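Local atomic coordinates of glycosyl hydrolase family 26 (Bacteroides ovatus, PDB entry 4ZXO), a protein that probably hydrolyses internal beta-1,4-mannosidic linkages of galactomannan, as a beta-mannanase of glycoside hydrolase family 26. Residues L205-G210 against D230-D235; I266-T271 against S296-W301. All coordinates share one frame; numbering follows the deposited sequence. Where two conformers were deposited one is given.

Interaction 1 of 2, residues L205-G210 against D230-D235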
ATOM      1  N   LEU A 205     -10.094   0.832   1.760  1.00  8.66           N
ATOM      2  CA  LEU A 205      -9.573   0.981   0.387  1.00  7.47           C
ATOM      3  C   LEU A 205      -8.713   2.220   0.235  1.00  7.37           C
ATOM      4  O   LEU A 205      -9.109   3.305   0.664  1.00  8.25           O
ATOM      5  CB  LEU A 205     -10.762   1.050  -0.619  1.00  8.51           C
ATOM      6  CG  LEU A 205     -11.524  -0.263  -0.716  1.00  9.70           C
ATOM      7  CD1 LEU A 205     -12.716  -0.092  -1.678  1.00 10.78           C
ATOM      8  CD2 LEU A 205     -10.624  -1.456  -1.149  1.00 10.75           C
ATOM      9  N   ALA A 206      -7.548   2.097  -0.400  1.00  6.76           N
ATOM     10  CA  ALA A 206      -6.649   3.244  -0.573  1.00  5.87           C
ATOM     11  C   ALA A 206      -6.483   3.556  -2.063  1.00  6.30           C
ATOM     12  O   ALA A 206      -6.257   2.647  -2.899  1.00  7.67           O
ATOM     13  CB  ALA A 206      -5.242   2.950   0.052  1.00  6.55           C
ATOM     14  N   TYR A 207      -6.560   4.842  -2.347  1.00  5.62           N
ATOM     15  CA  TYR A 207      -6.403   5.421  -3.668  1.00  6.52           C
ATOM     16  C   TYR A 207      -4.983   5.934  -3.789  1.00  7.75           C
ATOM     17  O   TYR A 207      -4.499   6.575  -2.845  1.00  9.39           O
ATOM     18  CB  TYR A 207      -7.421   6.551  -3.776  1.00  7.50           C
ATOM     19  CG  TYR A 207      -7.525   7.379  -5.026  1.00  7.33           C
ATOM     20  CD1 TYR A 207      -8.185   6.883  -6.163  1.00  8.65           C
ATOM     21  CD2 TYR A 207      -7.087   8.721  -5.032  1.00  7.75           C
ATOM     22  CE1 TYR A 207      -8.369   7.683  -7.294  1.00  8.16           C
ATOM     23  CE2 TYR A 207      -7.251   9.531  -6.149  1.00  8.84           C
ATOM     24  CZ  TYR A 207      -7.940   9.017  -7.276  1.00  7.75           C
ATOM     25  OH  TYR A 207      -8.133   9.752  -8.415  1.00  9.17           O
ATOM     26  N   SER A 208      -4.264   5.653  -4.889  1.00  6.79           N
ATOM     27  CA  SER A 208      -2.803   5.933  -4.859  1.00  5.92           C
ATOM     28  C   SER A 208      -2.162   6.205  -6.227  1.00  6.47           C
ATOM     29  O   SER A 208      -1.301   5.452  -6.697  1.00  7.71           O
ATOM     30  CB  SER A 208      -2.056   4.771  -4.129  1.00  7.77           C
ATOM     31  OG  SER A 208      -2.191   3.511  -4.776  1.00  8.41           O
ATOM     32  N   PRO A 209      -2.552   7.296  -6.861  1.00  7.21           N
ATOM     33  CA  PRO A 209      -1.863   7.715  -8.085  1.00  7.70           C
ATOM     34  C   PRO A 209      -0.470   8.247  -7.760  1.00  8.62           C
ATOM     35  O   PRO A 209      -0.150   8.496  -6.588  1.00  9.25           O
ATOM     36  CB  PRO A 209      -2.758   8.852  -8.623  1.00  8.02           C
ATOM     37  CG  PRO A 209      -3.249   9.495  -7.362  1.00  7.82           C
ATOM     38  CD  PRO A 209      -3.577   8.275  -6.435  1.00  6.92           C
ATOM     39  N   GLY A 210       0.360   8.351  -8.782  1.00  9.50           N
ATOM     40  CA  GLY A 210       1.692   8.891  -8.635  1.00  8.91           C
ATOM     41  C   GLY A 210       1.731  10.418  -8.640  1.00 10.26           C
ATOM     42  O   GLY A 210       0.791  11.087  -8.180  1.00 10.75           O
ATOM     43  N   ASP A 230     -11.220   5.014   1.499  1.00  8.46           N
ATOM     44  CA  ASP A 230     -10.962   5.331   2.918  1.00  9.72           C
ATOM     45  C   ASP A 230      -9.644   6.070   3.161  1.00 10.53           C
ATOM     46  O   ASP A 230      -9.534   6.801   4.148  1.00 11.20           O
ATOM     47  CB  ASP A 230     -10.947   4.038   3.742  1.00  9.78           C
ATOM     48  CG  ASP A 230     -12.224   3.312   3.615  1.00 10.90           C
ATOM     49  OD1 ASP A 230     -13.250   3.878   4.026  1.00 12.59           O
ATOM     50  OD2 ASP A 230     -12.257   2.211   3.076  1.00 10.39           O
ATOM     51  N   VAL A 231      -8.643   5.861   2.294  1.00  9.61           N
ATOM     52  CA  VAL A 231      -7.303   6.435   2.520  1.00  7.89           C
ATOM     53  C   VAL A 231      -6.836   7.075   1.228  1.00  7.24           C
ATOM     54  O   VAL A 231      -6.896   6.432   0.168  1.00  7.86           O
ATOM     55  CB  VAL A 231      -6.285   5.352   2.921  1.00  9.26           C
ATOM     56  CG1 VAL A 231      -4.850   5.962   3.039  1.00 10.69           C
ATOM     57  CG2 VAL A 231      -6.760   4.627   4.206  1.00  9.82           C
ATOM     58  N   LEU A 232      -6.382   8.316   1.292  1.00  7.40           N
ATOM     59  CA  LEU A 232      -5.826   9.006   0.116  1.00  7.59           C
ATOM     60  C   LEU A 232      -4.301   8.842   0.126  1.00  8.48           C
ATOM     61  O   LEU A 232      -3.633   9.301   1.062  1.00 10.27           O
ATOM     62  CB  LEU A 232      -6.206  10.500   0.118  1.00  7.97           C
ATOM     63  CG  LEU A 232      -7.707  10.741   0.049  1.00  9.71           C
ATOM     64  CD1 LEU A 232      -7.977  12.280   0.119  1.00  9.88           C
ATOM     65  CD2 LEU A 232      -8.350  10.083  -1.190  1.00  9.87           C
ATOM     66  N   GLY A 233      -3.759   8.193  -0.894  1.00  7.90           N
ATOM     67  CA  GLY A 233      -2.325   7.966  -0.937  1.00  6.67           C
ATOM     68  C   GLY A 233      -1.687   8.512  -2.194  1.00  6.40           C
ATOM     69  O   GLY A 233      -2.345   9.069  -3.102  1.00  6.60           O
ATOM     70  N   THR A 234      -0.376   8.339  -2.255  1.00  6.84           N
ATOM     71  CA  THR A 234       0.356   8.667  -3.485  1.00  6.55           C
ATOM     72  C   THR A 234       1.628   7.809  -3.496  1.00  6.31           C
ATOM     73  O   THR A 234       2.124   7.393  -2.426  1.00  7.28           O
ATOM     74  CB  THR A 234       0.691  10.172  -3.580  1.00  8.12           C
ATOM     75  OG1 THR A 234       1.220  10.462  -4.882  1.00  8.20           O
ATOM     76  CG2 THR A 234       1.751  10.541  -2.528  1.00  9.18           C
ATOM     77  N   ASP A 235       2.096   7.487  -4.697  1.00  7.40           N
ATOM     78  CA  ASP A 235       3.342   6.754  -4.892  1.00  6.60           C
ATOM     79  C   ASP A 235       4.353   7.684  -5.561  1.00  7.40           C
ATOM     80  O   ASP A 235       4.156   8.077  -6.726  1.00  9.21           O
ATOM     81  CB  ASP A 235       3.142   5.511  -5.805  1.00  6.30           C
ATOM     82  CG  ASP A 235       2.265   4.439  -5.200  1.00  7.49           C
ATOM     83  OD1 ASP A 235       1.759   4.616  -4.060  1.00  8.06           O
ATOM     84  OD2 ASP A 235       2.089   3.401  -5.908  1.00  7.08           O
TER

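Interaction 2 of 2, residues I266-T271 against S296-W301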
ATOM      1  N   ILE A 266      -4.385  10.302   5.135  1.00  9.48           N
ATOM      2  CA  ILE A 266      -3.489  10.314   3.988  1.00  8.63           C
ATOM      3  C   ILE A 266      -2.250   9.463   4.266  1.00  9.00           C
ATOM      4  O   ILE A 266      -1.895   9.186   5.428  1.00  9.71           O
ATOM      5  CB  ILE A 266      -3.078  11.760   3.634  1.00 10.01           C
ATOM      6  CG1 ILE A 266      -2.214  12.368   4.745  1.00 11.09           C
ATOM      7  CG2 ILE A 266      -4.359  12.591   3.317  1.00 10.18           C
ATOM      8  CD1 ILE A 266      -1.684  13.758   4.384  1.00 11.99           C
ATOM      9  N   ALA A 267      -1.596   9.041   3.201  1.00  7.39           N
ATOM     10  CA  ALA A 267      -0.423   8.219   3.355  1.00  6.96           C
ATOM     11  C   ALA A 267       0.494   8.307   2.139  1.00  7.29           C
ATOM     12  O   ALA A 267       0.032   8.500   1.024  1.00  7.07           O
ATOM     13  CB  ALA A 267      -0.823   6.724   3.577  1.00  8.00           C
ATOM     14  N   LEU A 268       1.785   8.133   2.381  1.00  7.04           N
ATOM     15  CA  LEU A 268       2.737   7.984   1.294  1.00  5.83           C
ATOM     16  C   LEU A 268       2.880   6.477   1.075  1.00  6.24           C
ATOM     17  O   LEU A 268       3.573   5.790   1.817  1.00  6.46           O
ATOM     18  CB  LEU A 268       4.047   8.684   1.648  1.00  6.44           C
ATOM     19  CG  LEU A 268       5.201   8.600   0.639  1.00  7.08           C
ATOM     20  CD1 LEU A 268       4.831   9.008  -0.814  1.00  8.18           C
ATOM     21  CD2 LEU A 268       6.347   9.454   1.132  1.00  8.98           C
ATOM     22  N   THR A 269       2.066   5.955   0.156  1.00  5.78           N
ATOM     23  CA  THR A 269       1.818   4.524   0.082  1.00  6.27           C
ATOM     24  C   THR A 269       2.956   3.757  -0.614  1.00  6.72           C
ATOM     25  O   THR A 269       3.077   2.543  -0.417  1.00  7.16           O
ATOM     26  CB  THR A 269       0.443   4.231  -0.605  1.00  6.81           C
ATOM     27  OG1 THR A 269       0.302   5.039  -1.783  1.00  8.16           O
ATOM     28  CG2 THR A 269      -0.669   4.608   0.398  1.00  7.88           C
ATOM     29  N   GLU A 270       3.765   4.446  -1.422  1.00  6.32           N
ATOM     30  CA  GLU A 270       5.044   3.874  -1.905  1.00  6.56           C
ATOM     31  C   GLU A 270       6.035   5.022  -2.031  1.00  7.09           C
ATOM     32  O   GLU A 270       5.693   6.078  -2.574  1.00  7.84           O
ATOM     33  CB  GLU A 270       4.964   3.219  -3.288  1.00  7.90           C
ATOM     34  CG  GLU A 270       4.173   1.966  -3.367  1.00 10.13           C
ATOM     35  CD  GLU A 270       4.280   1.284  -4.704  1.00 10.61           C
ATOM     36  OE1 GLU A 270       5.293   1.451  -5.415  1.00 12.38           O
ATOM     37  OE2 GLU A 270       3.348   0.550  -5.076  1.00 10.74           O
ATOM     38  N   THR A 271       7.267   4.827  -1.592  1.00  7.13           N
ATOM     39  CA  THR A 271       8.345   5.718  -1.885  1.00  7.80           C
ATOM     40  C   THR A 271       9.653   4.953  -1.715  1.00  8.38           C
ATOM     41  O   THR A 271       9.671   3.729  -1.433  1.00  9.06           O
ATOM     42  CB  THR A 271       8.326   6.977  -0.971  1.00  7.64           C
ATOM     43  OG1 THR A 271       9.214   7.987  -1.505  1.00  8.65           O
ATOM     44  CG2 THR A 271       8.690   6.649   0.423  1.00  8.91           C
ATOM     45  N   SER A 296      -0.443   9.186   7.822  1.00  8.52           N
ATOM     46  CA  SER A 296      -0.702   8.045   8.702  0.50  8.31           C
ATOM     47  C   SER A 296       0.388   7.002   8.606  1.00  9.12           C
ATOM     48  O   SER A 296       0.657   6.300   9.589  1.00 10.03           O
ATOM     49  CB  SER A 296      -2.025   7.378   8.382  0.50  7.27           C
ATOM     50  OG  SER A 296      -3.076   8.296   8.543  0.50  6.18           O
ATOM     51  N   TYR A 297       0.976   6.861   7.404  1.00  8.07           N
ATOM     52  CA  TYR A 297       2.085   5.943   7.239  1.00  8.85           C
ATOM     53  C   TYR A 297       2.883   6.317   5.994  1.00  9.23           C
ATOM     54  O   TYR A 297       2.419   7.110   5.146  1.00  9.51           O
ATOM     55  CB  TYR A 297       1.639   4.467   7.173  1.00  9.61           C
ATOM     56  CG  TYR A 297       0.665   4.047   6.079  1.00 10.48           C
ATOM     57  CD1 TYR A 297       1.095   3.454   4.876  1.00 11.23           C
ATOM     58  CD2 TYR A 297      -0.706   4.237   6.269  1.00 10.49           C
ATOM     59  CE1 TYR A 297       0.135   3.023   3.909  1.00 10.59           C
ATOM     60  CE2 TYR A 297      -1.628   3.833   5.363  1.00 11.68           C
ATOM     61  CZ  TYR A 297      -1.225   3.233   4.186  1.00 11.10           C
ATOM     62  OH  TYR A 297      -2.242   2.892   3.306  1.00 11.63           O
ATOM     63  N   VAL A 298       4.111   5.802   5.938  1.00  9.24           N
ATOM     64  CA  VAL A 298       5.012   5.956   4.795  1.00  9.04           C
ATOM     65  C   VAL A 298       5.596   4.590   4.545  1.00  8.33           C
ATOM     66  O   VAL A 298       6.116   3.966   5.496  1.00 11.23           O
ATOM     67  CB  VAL A 298       6.167   6.986   5.045  1.00 10.40           C
ATOM     68  CG1 VAL A 298       6.966   6.687   6.260  1.00 12.93           C
ATOM     69  CG2 VAL A 298       7.124   7.046   3.831  1.00 11.06           C
ATOM     70  N   LEU A 299       5.558   4.120   3.301  1.00  7.63           N
ATOM     71  CA  LEU A 299       5.981   2.761   3.033  1.00  6.94           C
ATOM     72  C   LEU A 299       7.028   2.768   1.953  1.00  6.92           C
ATOM     73  O   LEU A 299       6.830   3.373   0.907  1.00  7.11           O
ATOM     74  CB  LEU A 299       4.771   1.913   2.586  1.00  8.78           C
ATOM     75  CG  LEU A 299       5.164   0.440   2.384  1.00  9.64           C
ATOM     76  CD1 LEU A 299       4.219  -0.523   3.098  1.00 10.33           C
ATOM     77  CD2 LEU A 299       5.250   0.152   0.914  1.00  8.84           C
ATOM     78  N   VAL A 300       8.141   2.091   2.200  1.00  6.95           N
ATOM     79  CA  VAL A 300       9.172   1.966   1.155  1.00  7.98           C
ATOM     80  C   VAL A 300       9.106   0.560   0.547  1.00  8.69           C
ATOM     81  O   VAL A 300       8.647  -0.433   1.182  1.00  8.70           O
ATOM     82  CB  VAL A 300      10.606   2.236   1.681  1.00 10.03           C
ATOM     83  CG1 VAL A 300      10.696   3.650   2.282  1.00 10.89           C
ATOM     84  CG2 VAL A 300      11.081   1.149   2.633  1.00 10.44           C
ATOM     85  N   TRP A 301       9.589   0.461  -0.695  1.00  9.79           N
ATOM     86  CA  TRP A 301       9.358  -0.743  -1.500  1.00  9.63           C
ATOM     87  C   TRP A 301      10.308  -1.891  -1.108  1.00 10.74           C
ATOM     88  O   TRP A 301      11.111  -1.761  -0.181  1.00 10.79           O
ATOM     89  CB  TRP A 301       9.464  -0.396  -2.999  1.00  9.60           C
ATOM     90  CG  TRP A 301       8.756  -1.423  -3.886  1.00 11.30           C
ATOM     91  CD1 TRP A 301       9.322  -2.224  -4.885  1.00 13.31           C
ATOM     92  CD2 TRP A 301       7.365  -1.799  -3.837  1.00 12.63           C
ATOM     93  NE1 TRP A 301       8.359  -3.048  -5.435  1.00 14.34           N
ATOM     94  CE2 TRP A 301       7.161  -2.817  -4.806  1.00 13.67           C
ATOM     95  CE3 TRP A 301       6.272  -1.343  -3.086  1.00 13.49           C
ATOM     96  CZ2 TRP A 301       5.889  -3.359  -5.059  1.00 14.84           C
ATOM     97  CZ3 TRP A 301       5.015  -1.905  -3.310  1.00 14.84           C
ATOM     98  CH2 TRP A 301       4.846  -2.912  -4.286  1.00 14.93           C
TER
HETATM   99  O   HOH W   1      -3.498  11.013   7.850  1.00 15.13           O

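Interaction 1 of 2, residues L205-G210 against D230-D235
Strand 205-207 runs parallel to strand 231-235 at 42°, with Ala-206 paired to Val-231 and Tyr-207 to Leu-232, two neighbouring staves of the TIM barrel and the two strands of one beta-alpha-beta unit. The backbone bonds pass back and forth between them: Val-231 N to Leu-205 O, Tyr-207 N to Val-231 O and Gly-233 N to Tyr-207 O, the last at 2.6 Å. At the start of the pair Leu-205 is gripped twice by Asp-230, whose N also reaches Leu-205 O (2.8 Å). Asp-230 swings its CG beside its own N (chi1 -58°), and this brings OD2 to Leu-205 N at 2.9 Å, received on the lone pair turned away from OD1; a short acid suits this place because it can reach back to the neighbouring strand.

On the barrel interior, the small side chains of Ala-206 and Val-231 touch CB to CB at 3.9 Å, compact enough for a curved sheet whose strands face one another across a core. On the outer face the ring of Tyr-207 meets Leu-232 obliquely, CD2 to CD2, while its hydroxyl bonds to Tyr-219 O. Pro-209 has no N-H for the next bond; its CD instead lies 3.6 Å from Gly-233 O, which takes a hydrogen bond from the Tyr-219 hydroxyl. Near the mouth of the barrel, Asp-235 turns its carboxylate to Arg-162 and Thr-269, and Arg-162 also binds Ser-208 OG. Threonine suits position 234 because it offers both a methyl and a hydroxyl: the side chain packs on Met-251, Leu-252 and Leu-255 of helix 241-262, while OG1, anti to the backbone N (chi1 -171°), gives its proton to Pro-209 O. That carbonyl is held from opposite faces of its plane, by Thr-234 OG1 at 2.9 Å and by Asp-235 N at 3.1 Å.

Interaction 2 of 2, residues I266-T271 against S296-W301
The methyl of Ala-267 sits squarely over the ring of Tyr-297, a CH-pi contact with CB 3.5 Å from the centroid, in the core of the TIM barrel where the parallel strands 266-269 and 297-300 lie side by side. Tyr-297 places CG between its backbone N and carbonyl carbon (chi1 59°), which folds the ring back over the neighbouring strand; a residue as small as alanine lets it lie so close. Farther along the ring, Thr-269 CG2 approaches Tyr-297 OH obliquely at 3.7 Å. A serine in place of Tyr-297 would probably leave the Ala-267 methyl without its aromatic cover, take away the neighbour of Thr-269 CG2 and open a gap in the core. On the outer face, Leu-268 and Val-298 run alongside each other, CD2 to CG2 at 3.7 Å, branched apolar groups suited to filling such a layer.

At the barrel mouth Glu-270 and Trp-301 point the same way, carboxylate and indole planes 21° apart, with OE1 3.8 Å above the ring near its rim. Tyr-237 bonds to OE1 and Arg-162 forms a salt bridge with OE2, fixing the carboxylate's rotation. A beta bulge shifts the pairing here, and beyond it Thr-271 N bonds to Leu-299 O at 2.9 Å.

In the fold
From the N terminus, the chain first lays down the barrel strands from 27-32 to 159-162, and 203-207 then joins 159-162. Interaction 1 closes the loop that leaves 205-210, passes through helix 216-219 and returns as 230-235. Helix 241-262 next carries the chain to 266-271, and interaction 2 closes the following excursion through helix 281-290. The two loops come in series, neither nested nor crossed. They meet because strands 231-235 and 266-271 are themselves neighbours: Thr-234 O accepts from Thr-269 N, and Ser-208 CB packs against Thr-269 OG1. Strand 295-300 then pairs with 27-32, so the barrel is completed.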